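Side-chain contacts in Nrps/pks (Streptomyces albus, PDB 4OPE), which is a ketosynthase domain of the oxazolomycin polyketide assembly line and probably catalyses carbon-carbon bond formation that extends the growing chain: residues S150-V155 / A171-C176; S178-L183 / I419-A424; R96-T101 / V197-G202; L127-Y132 / L213-G218. All coordinates share one frame; numbering follows the deposited sequence.

From the N terminus, helix 93-108 opens contact 3 and the loop after strand 121-126 opens contact 4. Contact 1 opens and closes within both of them, joining the start of helix 152-163 to strand 169-173, outermost within its own chain, at the subunit interface. Helix 178-192 follows at once and opens contact 2. Contact 3 then closes on strand 197-204, and contact 4 closes on helix 210-217, so these two cross. Contact 2, closing last on strand 416-422, crosses both and bridges 235 intervening residues. Together the contacts tie helices 93-108, 152-163, 178-192 and 210-217 to strands of the large mixed sheet and to the loop after strand 121-126.

Contact 1 (S150-V155 / A171-C176)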
loop_
_atom_site.group_PDB
_atom_site.type_symbol
_atom_site.label_atom_id
_atom_site.label_comp_id
_atom_site.label_asym_id
_atom_site.label_seq_id
_atom_site.Cartn_x
_atom_site.Cartn_y
_atom_site.Cartn_z
ATOM N N SER A 150 13.387 6.284 3.463
ATOM C CA SER A 150 12.382 6.456 2.450
ATOM C C SER A 150 11.215 5.570 2.779
ATOM O O SER A 150 10.579 5.100 1.907
ATOM C CB SER A 150 12.920 6.011 1.089
ATOM O OG SER A 150 13.741 7.024 0.528
ATOM N N SER A 151 10.985 5.270 4.033
ATOM C CA SER A 151 9.900 4.428 4.388
ATOM C C SER A 151 8.574 4.939 3.742
ATOM O O SER A 151 8.262 6.158 3.786
ATOM C CB SER A 151 9.796 4.452 5.893
ATOM O OG SER A 151 8.523 4.005 6.288
ATOM N N TYR A 152 7.819 4.025 3.138
ATOM C CA TYR A 152 6.578 4.391 2.475
ATOM C C TYR A 152 5.512 4.661 3.529
ATOM O O TYR A 152 4.860 5.681 3.475
ATOM C CB TYR A 152 6.067 3.333 1.492
ATOM C CG TYR A 152 6.850 3.148 0.202
ATOM C CD1 TYR A 152 7.888 3.982 -0.160
ATOM C CD2 TYR A 152 6.515 2.122 -0.683
ATOM C CE1 TYR A 152 8.549 3.803 -1.363
ATOM C CE2 TYR A 152 7.199 1.905 -1.877
ATOM C CZ TYR A 152 8.212 2.740 -2.218
ATOM O OH TYR A 152 8.904 2.528 -3.412
ATOM N N ALA A 153 5.347 3.778 4.502
ATOM C CA ALA A 153 4.412 4.038 5.594
ATOM C C ALA A 153 4.664 5.368 6.245
ATOM O O ALA A 153 3.714 6.026 6.657
ATOM C CB ALA A 153 4.525 2.982 6.636
ATOM N N SER A 154 5.925 5.786 6.333
ATOM C CA SER A 154 6.221 7.084 6.924
ATOM C C SER A 154 5.540 8.276 6.211
ATOM O O SER A 154 5.056 9.229 6.848
ATOM C CB SER A 154 7.711 7.304 6.963
ATOM O OG SER A 154 8.041 8.034 8.126
ATOM N N VAL A 155 5.466 8.206 4.892
ATOM C CA VAL A 155 4.753 9.196 4.168
ATOM C C VAL A 155 3.267 9.312 4.623
ATOM O O VAL A 155 2.743 10.444 4.826
ATOM C CB VAL A 155 4.828 8.945 2.673
ATOM C CG1 VAL A 155 4.144 10.088 1.957
ATOM C CG2 VAL A 155 6.281 8.817 2.225
ATOM N N ALA A 171 0.237 3.373 3.107
ATOM C CA ALA A 171 0.941 3.692 1.886
ATOM C C ALA A 171 0.902 2.471 1.008
ATOM O O ALA A 171 0.850 1.331 1.494
ATOM C CB ALA A 171 2.373 4.093 2.155
ATOM N N LEU A 172 0.920 2.666 -0.291
ATOM C CA LEU A 172 0.759 1.499 -1.164
ATOM C C LEU A 172 1.486 1.663 -2.495
ATOM O O LEU A 172 1.639 2.769 -2.978
ATOM C CB LEU A 172 -0.718 1.143 -1.325
ATOM C CG LEU A 172 -1.531 2.296 -1.886
ATOM C CD1 LEU A 172 -1.848 2.035 -3.345
ATOM C CD2 LEU A 172 -2.819 2.472 -1.103
ATOM N N ASP A 173 2.013 0.562 -3.013
ATOM C CA ASP A 173 2.687 0.525 -4.295
ATOM C C ASP A 173 1.920 -0.427 -5.215
ATOM O O ASP A 173 1.800 -1.604 -4.922
ATOM C CB ASP A 173 4.124 0.048 -4.080
ATOM C CG ASP A 173 4.975 0.081 -5.345
ATOM O OD1 ASP A 173 4.485 0.604 -6.379
ATOM O OD2 ASP A 173 6.140 -0.434 -5.286
ATOM N N THR A 174 1.355 0.112 -6.291
ATOM C CA THR A 174 1.004 -0.672 -7.487
ATOM C C THR A 174 1.682 -0.047 -8.768
ATOM O O THR A 174 1.204 -0.212 -9.894
ATOM C CB THR A 174 -0.543 -0.818 -7.654
ATOM O OG1 THR A 174 -1.179 0.448 -7.955
ATOM C CG2 THR A 174 -1.186 -1.388 -6.386
HETATM N N MSE A 175 2.774 0.689 -8.582
HETATM C CA MSE A 175 3.498 1.357 -9.664
HETATM C C MSE A 175 2.697 2.498 -10.255
HETATM O O MSE A 175 2.158 3.335 -9.537
HETATM C CB MSE A 175 3.974 0.342 -10.715
HETATM C CG MSE A 175 4.566 -0.946 -10.185
HETATM SE SE MSE A 175 5.779 -1.851 -11.470
HETATM C CE MSE A 175 6.191 -3.502 -10.435
ATOM N N CYS A 176 2.611 2.562 -11.572
ATOM C CA CYS A 176 1.967 3.667 -12.277
ATOM C C CYS A 176 0.544 3.915 -11.876
ATOM O O CYS A 176 0.073 5.020 -12.023
ATOM C CB CYS A 176 2.018 3.376 -13.781
ATOM S SG CYS A 176 3.602 2.582 -14.209
HETATM O O HOH W 1 8.479 0.256 -4.366
#
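At the dimer interface of this thiolase-fold ketosynthase, Tyr152, at the start of helix 152-163, lies against Ala171 and Asp173 of strand 169-173, outermost within its own chain. The strand pairs antiparallel with a strand of the second subunit, carrying the sheet across the interface. Ala171 CB packs against Tyr152 CB at 3.8 Å and against main chain, Tyr152 O and Ala153 N. Tyr152 CG is anti to its own carbonyl carbon (chi1 -71°), which sends the ring along the strand until CE2 is 4.2 Å from Asp173 CB. A water at the ring edge bridges Tyr152 OH and Asp173 OD2, probably donating to the carboxylate, with 2.6 Å between the water oxygen and Asp173 OD2. The other carboxylate oxygen is used within its own segment, where Met175 N (a selenomethionine) bonds to Asp173 OD1 at 2.8 Å in an Asx turn, nearly along the C-O axis. Ser151 N-caps the helix, its OG accepting from Ser154 N at 3.2 Å. Since Asp173 OD2 also receives Ala153 N of the second subunit, one buried carboxylate serves the turn after the strand, a water and the dimer partner, and these donors would probably favour its ionised form.

Contact 2 (S178-L183 / I419-A424); sequences SSLTAL and ISAFGA
Leu180 reaches from helix 178-192 to Ala421 and Ile419 through one branch. Its CG sits beside the backbone N and anti to the carbonyl carbon (chi1 -57°), and CD1 continues anti to CA (chi2 -168°), so that methyl becomes the far end of an extended arm. CD1 stands 3.7 Å from Ala421 CB, with Leu180 CG slightly farther from that methyl at 4.1 Å. A neighbouring side of the same CD1 touches the strand backbone, 3.9 Å from Ile419 O, and meets the branch methyl Ile419 CG2 at 4.3 Å. In the layered thiolase fold, helix 178-192 belongs to the buried helical layer, and here it packs on strand 416-422 of the large sheet; the local axes come within 8.4 Å at 119°. Ala421 suits the place because its single methyl lets a long leucine come close to the strand. Ile419 offers CG2 to Leu180 and directs CG1 and CD1 away from it, toward Ala360, Leu361 and Val364 of helix 356-370. Ser420, whose CB points away from the helix, hydrogen-bonds through OG to His430 ND1, while Leu180 also rests on Ala429 and Val431 of the adjacent strand 427-434.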
loop_
_atom_site.group_PDB
_atom_site.type_symbol
_atom_site.label_atom_id
_atom_site.label_comp_id
_atom_site.label_asym_id
_atom_site.label_seq_id
_atom_site.Cartn_x
_atom_site.Cartn_y
_atom_site.Cartn_z
ATOM N N SER A 178 -0.673 3.565 -8.757
ATOM C CA SER A 178 -0.744 3.772 -7.336
ATOM C C SER A 178 -1.729 4.849 -6.862
ATOM O O SER A 178 -2.545 4.599 -5.971
ATOM C CB SER A 178 0.669 4.067 -6.845
ATOM O OG SER A 178 1.443 2.886 -6.890
ATOM N N SER A 179 -1.671 6.032 -7.445
ATOM C CA SER A 179 -2.618 7.093 -7.085
ATOM C C SER A 179 -4.081 6.712 -7.208
ATOM O O SER A 179 -4.884 7.070 -6.339
ATOM C CB SER A 179 -2.395 8.337 -7.945
ATOM O OG SER A 179 -1.145 8.964 -7.606
ATOM N N LEU A 180 -4.460 6.046 -8.298
ATOM C CA LEU A 180 -5.852 5.617 -8.453
ATOM C C LEU A 180 -6.135 4.412 -7.592
ATOM O O LEU A 180 -7.249 4.202 -7.168
ATOM C CB LEU A 180 -6.202 5.316 -9.895
ATOM C CG LEU A 180 -5.969 6.444 -10.882
ATOM C CD1 LEU A 180 -6.633 6.105 -12.204
ATOM C CD2 LEU A 180 -6.479 7.796 -10.407
ATOM N N THR A 181 -5.145 3.585 -7.332
ATOM C CA THR A 181 -5.402 2.490 -6.425
ATOM C C THR A 181 -5.767 3.079 -5.048
ATOM O O THR A 181 -6.687 2.597 -4.368
ATOM C CB THR A 181 -4.192 1.570 -6.296
ATOM O OG1 THR A 181 -4.001 0.864 -7.510
ATOM C CG2 THR A 181 -4.456 0.565 -5.290
ATOM N N ALA A 182 -5.039 4.124 -4.653
ATOM C CA ALA A 182 -5.315 4.766 -3.409
ATOM C C ALA A 182 -6.709 5.432 -3.411
ATOM O O ALA A 182 -7.497 5.305 -2.443
ATOM C CB ALA A 182 -4.214 5.771 -3.101
ATOM N N LEU A 183 -7.032 6.133 -4.485
ATOM C CA LEU A 183 -8.355 6.686 -4.588
ATOM C C LEU A 183 -9.376 5.616 -4.344
ATOM O O LEU A 183 -10.385 5.876 -3.707
ATOM C CB LEU A 183 -8.623 7.293 -5.965
ATOM C CG LEU A 183 -9.998 7.924 -6.157
ATOM C CD1 LEU A 183 -10.277 9.038 -5.198
ATOM C CD2 LEU A 183 -10.031 8.505 -7.538
ATOM N N ILE A 419 -10.863 7.932 -16.360
ATOM C CA ILE A 419 -9.407 8.031 -16.234
ATOM C C ILE A 419 -8.821 6.669 -15.981
ATOM O O ILE A 419 -9.270 5.975 -15.077
ATOM C CB ILE A 419 -9.034 8.895 -15.028
ATOM C CG1 ILE A 419 -9.879 10.159 -15.090
ATOM C CG2 ILE A 419 -7.521 9.174 -15.023
ATOM C CD1 ILE A 419 -9.626 11.127 -13.956
ATOM N N SER A 420 -7.793 6.339 -16.766
ATOM C CA SER A 420 -7.084 5.060 -16.682
ATOM C C SER A 420 -5.644 5.218 -16.195
ATOM O O SER A 420 -4.960 6.170 -16.513
ATOM C CB SER A 420 -6.994 4.401 -18.047
ATOM O OG SER A 420 -8.233 3.889 -18.505
ATOM N N ALA A 421 -5.199 4.226 -15.444
ATOM C CA ALA A 421 -3.831 4.093 -15.088
ATOM C C ALA A 421 -3.479 2.604 -14.978
ATOM O O ALA A 421 -4.094 1.864 -14.200
ATOM C CB ALA A 421 -3.594 4.797 -13.781
ATOM N N PHE A 422 -2.460 2.212 -15.747
ATOM C CA PHE A 422 -1.990 0.825 -15.842
ATOM C C PHE A 422 -0.541 0.700 -15.395
ATOM O O PHE A 422 0.364 1.193 -16.020
ATOM C CB PHE A 422 -2.108 0.353 -17.294
ATOM C CG PHE A 422 -3.468 0.553 -17.874
ATOM C CD1 PHE A 422 -4.581 0.140 -17.193
ATOM C CD2 PHE A 422 -3.629 1.185 -19.074
ATOM C CE1 PHE A 422 -5.838 0.304 -17.707
ATOM C CE2 PHE A 422 -4.887 1.375 -19.604
ATOM C CZ PHE A 422 -5.994 0.913 -18.923
ATOM N N GLY A 423 -0.328 0.054 -14.279
ATOM C CA GLY A 423 1.005 -0.115 -13.773
ATOM C C GLY A 423 1.751 -1.110 -14.638
ATOM O O GLY A 423 1.206 -2.146 -15.018
ATOM N N ALA A 424 3.010 -0.772 -14.917
ATOM C CA ALA A 424 3.977 -1.621 -15.633
ATOM C C ALA A 424 3.916 -3.073 -15.181
ATOM O O ALA A 424 3.892 -3.951 -15.994
ATOM C CB ALA A 424 5.404 -1.052 -15.500
#

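Contact 3 (R96-T101 / V197-G202); sequences RIFLQT and VAVAGG
Phe98 carries this contact for helix 93-108, setting its ring against Val199, Gly201 and Gly202 of strand 197-204. The helix packs on one face of the large sheet of the thiolase-type fold, and the two local axes, 10.2 Å apart at closest, run at 139° to each other. Between apolar side chains there is a single meeting: Phe98 CZ approaches Val199 CG1 at 4.5 Å, a loose van der Waals touch. The ring's other approaches are to main chain. Phe98 CE1 is 4.2 Å from Gly201 CA and equally 4.2 Å from Gly202 N, both atoms lying oblique to the ring. With CG anti to the backbone N (chi1 -166°), the phenyl group projects from the helix toward the sheet, and the absence of a side chain at Gly201 is what allows the ring to settle so near the strand backbone. Hydrogen bonds run within the helix or to other strands: Thr101 N to Ile97 O at 2.9 Å, Thr101 OG1 with Ser243 OG, and Val199 with Gly122 and Phe124. Around the aromatic ring, Val155 and Val159 of helix 152-163 complete an apolar setting. No hydrogen bond crosses between helix and strand, so their attachment here rests on dispersion and the burial of one phenyl ring beside two glycines and a valine.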
loop_
_atom_site.group_PDB
_atom_site.type_symbol
_atom_site.label_atom_id
_atom_site.label_comp_id
_atom_site.label_asym_id
_atom_site.label_seq_id
_atom_site.Cartn_x
_atom_site.Cartn_y
_atom_site.Cartn_z
ATOM N N ARG A 96 8.410 14.757 2.711
ATOM C CA ARG A 96 8.317 16.150 3.048
ATOM C C ARG A 96 7.336 16.904 2.176
ATOM O O ARG A 96 6.550 17.722 2.640
ATOM C CB ARG A 96 9.680 16.770 2.884
ATOM C CG ARG A 96 10.789 16.036 3.653
ATOM C CD ARG A 96 12.082 16.797 3.521
ATOM N NE ARG A 96 13.167 15.974 3.033
ATOM C CZ ARG A 96 14.081 16.384 2.175
ATOM N NH1 ARG A 96 14.030 17.589 1.611
ATOM N NH2 ARG A 96 15.045 15.564 1.861
ATOM N N ILE A 97 7.405 16.634 0.887
ATOM C CA ILE A 97 6.575 17.326 -0.069
ATOM C C ILE A 97 5.124 16.950 0.105
ATOM O O ILE A 97 4.229 17.797 0.004
ATOM C CB ILE A 97 7.067 17.028 -1.476
ATOM C CG1 ILE A 97 8.380 17.790 -1.662
ATOM C CG2 ILE A 97 6.020 17.430 -2.505
ATOM C CD1 ILE A 97 9.011 17.602 -3.016
ATOM N N PHE A 98 4.876 15.684 0.366
ATOM C CA PHE A 98 3.524 15.269 0.585
ATOM C C PHE A 98 2.876 15.949 1.818
ATOM O O PHE A 98 1.676 16.202 1.842
ATOM C CB PHE A 98 3.459 13.759 0.698
ATOM C CG PHE A 98 2.093 13.217 0.586
ATOM C CD1 PHE A 98 1.356 13.398 -0.565
ATOM C CD2 PHE A 98 1.533 12.545 1.607
ATOM C CE1 PHE A 98 0.062 12.909 -0.684
ATOM C CE2 PHE A 98 0.232 12.047 1.494
ATOM C CZ PHE A 98 -0.500 12.238 0.346
ATOM N N LEU A 99 3.675 16.268 2.818
ATOM C CA LEU A 99 3.154 16.988 3.952
ATOM C C LEU A 99 2.662 18.366 3.542
ATOM O O LEU A 99 1.547 18.790 3.895
ATOM C CB LEU A 99 4.215 17.154 5.003
ATOM C CG LEU A 99 4.315 16.085 6.053
ATOM C CD1 LEU A 99 5.621 16.334 6.767
ATOM C CD2 LEU A 99 3.156 16.137 7.035
ATOM N N GLN A 100 3.470 19.071 2.766
ATOM C CA GLN A 100 3.025 20.367 2.277
ATOM C C GLN A 100 1.800 20.231 1.361
ATOM O O GLN A 100 0.875 21.035 1.453
ATOM C CB GLN A 100 4.169 21.127 1.632
ATOM C CG GLN A 100 5.348 21.327 2.616
ATOM C CD GLN A 100 6.552 22.038 1.975
ATOM O OE1 GLN A 100 6.742 21.945 0.800
ATOM N NE2 GLN A 100 7.376 22.696 2.767
ATOM N N THR A 101 1.769 19.196 0.526
ATOM C CA THR A 101 0.632 18.951 -0.335
ATOM C C THR A 101 -0.625 18.761 0.474
ATOM O O THR A 101 -1.654 19.365 0.201
ATOM C CB THR A 101 0.896 17.712 -1.187
ATOM O OG1 THR A 101 2.010 17.988 -2.049
ATOM C CG2 THR A 101 -0.323 17.307 -1.994
ATOM N N VAL A 197 -14.051 10.853 6.020
ATOM C CA VAL A 197 -13.372 11.713 5.109
ATOM C C VAL A 197 -12.070 11.012 4.827
ATOM O O VAL A 197 -11.590 10.265 5.702
ATOM C CB VAL A 197 -13.102 13.044 5.786
ATOM C CG1 VAL A 197 -12.179 13.912 4.943
ATOM C CG2 VAL A 197 -14.412 13.743 6.026
ATOM N N ALA A 198 -11.519 11.200 3.621
ATOM C CA ALA A 198 -10.220 10.571 3.280
ATOM C C ALA A 198 -9.290 11.425 2.446
ATOM O O ALA A 198 -9.733 12.165 1.590
ATOM C CB ALA A 198 -10.463 9.264 2.556
ATOM N N VAL A 199 -8.005 11.337 2.697
ATOM C CA VAL A 199 -7.029 11.965 1.808
ATOM C C VAL A 199 -6.511 10.882 0.921
ATOM O O VAL A 199 -6.035 9.899 1.430
ATOM C CB VAL A 199 -5.843 12.490 2.598
ATOM C CG1 VAL A 199 -4.711 12.939 1.699
ATOM C CG2 VAL A 199 -6.309 13.610 3.483
ATOM N N ALA A 200 -6.609 11.032 -0.393
ATOM C CA ALA A 200 -5.972 10.059 -1.332
ATOM C C ALA A 200 -5.017 10.798 -2.193
ATOM O O ALA A 200 -5.372 11.817 -2.766
ATOM C CB ALA A 200 -7.020 9.424 -2.236
ATOM N N GLY A 201 -3.817 10.294 -2.316
ATOM C CA GLY A 201 -2.828 10.986 -3.133
ATOM C C GLY A 201 -1.720 10.079 -3.604
ATOM O O GLY A 201 -1.751 8.841 -3.423
ATOM N N GLY A 202 -0.721 10.702 -4.226
ATOM C CA GLY A 202 0.478 9.983 -4.568
ATOM C C GLY A 202 1.589 10.969 -4.779
ATOM O O GLY A 202 1.340 12.136 -5.069
#

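Contact 4 (L127-Y132 / L213-G218); sequences LMYGHY and LQLAKG
Tyr129 overlaps Leu215 only through its phenolic OH, 3.9 Å from Leu215 CD2. The contact spans a part of the ketosynthase fold near the dimer partner: the irregular loop between strand 121-126 and helix 137-141 meets helix 210-217, which follows strand 197-204. No hydrogen bond joins the two segments, and the backbones stay well apart, with Tyr129 CA and Gln214 CA separated by 11.8 Å; long side chains are what bridge such a gap. Tyr129 has CG anti to its carbonyl carbon (chi1 -66°), directing the ring outward from the loop, and Leu215 extends CD1 anti to CA (chi2 177°) while its other methyl, CD2, does the touching. The two side chains cross obliquely, a methyl against a hydroxyl. Beside them His131 and Gln214 form a second, looser pair, in which His131 CE1 comes at a slant to within 4.1 Å of Gln214 OE1, with the ring and amide planes 41° apart. An extended chain beyond CG carries the Gln214 amide to this place, and this residue also packs on Thr148 of the second subunit. On the loop side Tyr129 O hydrogen-bonds with Gln94 NE2, tying the main chain to helix 93-108. The two loop side chains also pack on one another: Tyr129 CB lies 3.9 Å above the plane of the His131 ring, displaced toward its rim.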
loop_
_atom_site.group_PDB
_atom_site.type_symbol
_atom_site.label_atom_id
_atom_site.label_comp_id
_atom_site.label_asym_id
_atom_site.label_seq_id
_atom_site.Cartn_x
_atom_site.Cartn_y
_atom_site.Cartn_z
ATOM N N LEU A 127 3.022 5.264 -3.666
ATOM C CA LEU A 127 4.436 5.477 -4.048
ATOM C C LEU A 127 4.978 4.215 -4.684
ATOM O O LEU A 127 4.468 3.114 -4.419
ATOM C CB LEU A 127 5.250 5.765 -2.821
ATOM C CG LEU A 127 4.735 6.867 -1.892
ATOM C CD1 LEU A 127 4.164 6.280 -0.625
ATOM C CD2 LEU A 127 5.889 7.765 -1.511
HETATM N N MSE A 128 5.982 4.366 -5.539
HETATM C CA MSE A 128 6.639 3.206 -6.212
HETATM C C MSE A 128 8.152 3.213 -6.240
HETATM O O MSE A 128 8.767 2.256 -6.660
HETATM C CB MSE A 128 6.117 3.042 -7.650
HETATM C CG MSE A 128 6.698 4.035 -8.642
HETATM SE SE MSE A 128 6.172 3.577 -10.506
HETATM C CE MSE A 128 7.426 2.128 -10.961
ATOM N N TYR A 129 8.762 4.296 -5.813
ATOM C CA TYR A 129 10.188 4.334 -5.680
ATOM C C TYR A 129 10.516 4.946 -4.352
ATOM O O TYR A 129 9.776 5.768 -3.823
ATOM C CB TYR A 129 10.846 5.176 -6.770
ATOM C CG TYR A 129 10.715 4.633 -8.164
ATOM C CD1 TYR A 129 11.302 3.454 -8.515
ATOM C CD2 TYR A 129 10.042 5.335 -9.148
ATOM C CE1 TYR A 129 11.194 2.944 -9.794
ATOM C CE2 TYR A 129 9.919 4.829 -10.435
ATOM C CZ TYR A 129 10.512 3.633 -10.750
ATOM O OH TYR A 129 10.429 3.122 -12.018
ATOM N N GLY A 130 11.648 4.551 -3.829
ATOM C CA GLY A 130 12.179 5.160 -2.646
ATOM C C GLY A 130 13.669 5.208 -2.799
ATOM O O GLY A 130 14.360 4.450 -2.172
ATOM N N HIS A 131 14.134 6.115 -3.637
ATOM C CA HIS A 131 15.513 6.232 -3.955
ATOM C C HIS A 131 16.344 7.076 -3.054
ATOM O O HIS A 131 17.557 6.897 -3.036
ATOM C CB HIS A 131 15.672 6.789 -5.351
ATOM C CG HIS A 131 15.269 5.826 -6.412
ATOM N ND1 HIS A 131 15.414 4.462 -6.266
ATOM C CD2 HIS A 131 14.667 6.021 -7.604
ATOM C CE1 HIS A 131 14.961 3.860 -7.347
ATOM N NE2 HIS A 131 14.498 4.780 -8.170
ATOM N N TYR A 132 15.746 7.983 -2.301
ATOM C CA TYR A 132 16.550 8.841 -1.434
ATOM C C TYR A 132 17.348 7.989 -0.441
ATOM O O TYR A 132 18.480 8.368 -0.068
ATOM C CB TYR A 132 15.695 9.825 -0.678
ATOM C CG TYR A 132 16.454 10.965 -0.044
ATOM C CD1 TYR A 132 17.011 11.964 -0.828
ATOM C CD2 TYR A 132 16.563 11.085 1.345
ATOM C CE1 TYR A 132 17.668 13.052 -0.256
ATOM C CE2 TYR A 132 17.222 12.152 1.921
ATOM C CZ TYR A 132 17.779 13.135 1.111
ATOM O OH TYR A 132 18.420 14.237 1.645
ATOM N N LEU A 213 19.339 4.656 -14.845
ATOM C CA LEU A 213 20.029 3.443 -15.321
ATOM C C LEU A 213 19.143 2.211 -15.372
ATOM O O LEU A 213 19.103 1.504 -16.364
ATOM C CB LEU A 213 21.288 3.142 -14.512
ATOM C CG LEU A 213 22.340 4.225 -14.722
ATOM C CD1 LEU A 213 23.461 3.948 -13.781
ATOM C CD2 LEU A 213 22.882 4.279 -16.136
ATOM N N GLN A 214 18.433 1.958 -14.297
ATOM C CA GLN A 214 17.434 0.892 -14.266
ATOM C C GLN A 214 16.471 1.014 -15.468
ATOM O O GLN A 214 16.206 0.051 -16.175
ATOM C CB GLN A 214 16.666 1.015 -12.960
ATOM C CG GLN A 214 16.439 -0.235 -12.173
ATOM C CD GLN A 214 15.981 0.058 -10.744
ATOM O OE1 GLN A 214 15.548 1.190 -10.392
ATOM N NE2 GLN A 214 16.076 -0.971 -9.892
ATOM N N LEU A 215 15.949 2.205 -15.725
ATOM C CA LEU A 215 14.987 2.323 -16.793
ATOM C C LEU A 215 15.700 2.195 -18.174
ATOM O O LEU A 215 15.125 1.646 -19.116
ATOM C CB LEU A 215 14.155 3.622 -16.684
ATOM C CG LEU A 215 13.131 3.766 -15.536
ATOM C CD1 LEU A 215 12.471 5.141 -15.575
ATOM C CD2 LEU A 215 12.056 2.691 -15.487
ATOM N N ALA A 216 16.922 2.700 -18.302
ATOM C CA ALA A 216 17.606 2.599 -19.600
ATOM C C ALA A 216 17.901 1.150 -19.914
ATOM O O ALA A 216 17.626 0.683 -20.990
ATOM C CB ALA A 216 18.888 3.410 -19.630
ATOM N N LYS A 217 18.379 0.423 -18.925
ATOM C CA LYS A 217 18.622 -0.993 -19.086
ATOM C C LYS A 217 17.418 -1.765 -19.631
ATOM O O LYS A 217 17.580 -2.635 -20.474
ATOM C CB LYS A 217 19.110 -1.601 -17.767
ATOM C CG LYS A 217 19.719 -2.975 -17.930
ATOM C CD LYS A 217 19.397 -3.900 -16.762
ATOM C CE LYS A 217 19.586 -5.376 -17.128
ATOM N NZ LYS A 217 20.953 -5.589 -17.710
ATOM N N GLY A 218 16.218 -1.453 -19.158
ATOM C CA GLY A 218 15.004 -2.134 -19.625
ATOM C C GLY A 218 14.383 -1.533 -20.881
ATOM O O GLY A 218 13.284 -1.944 -21.282
#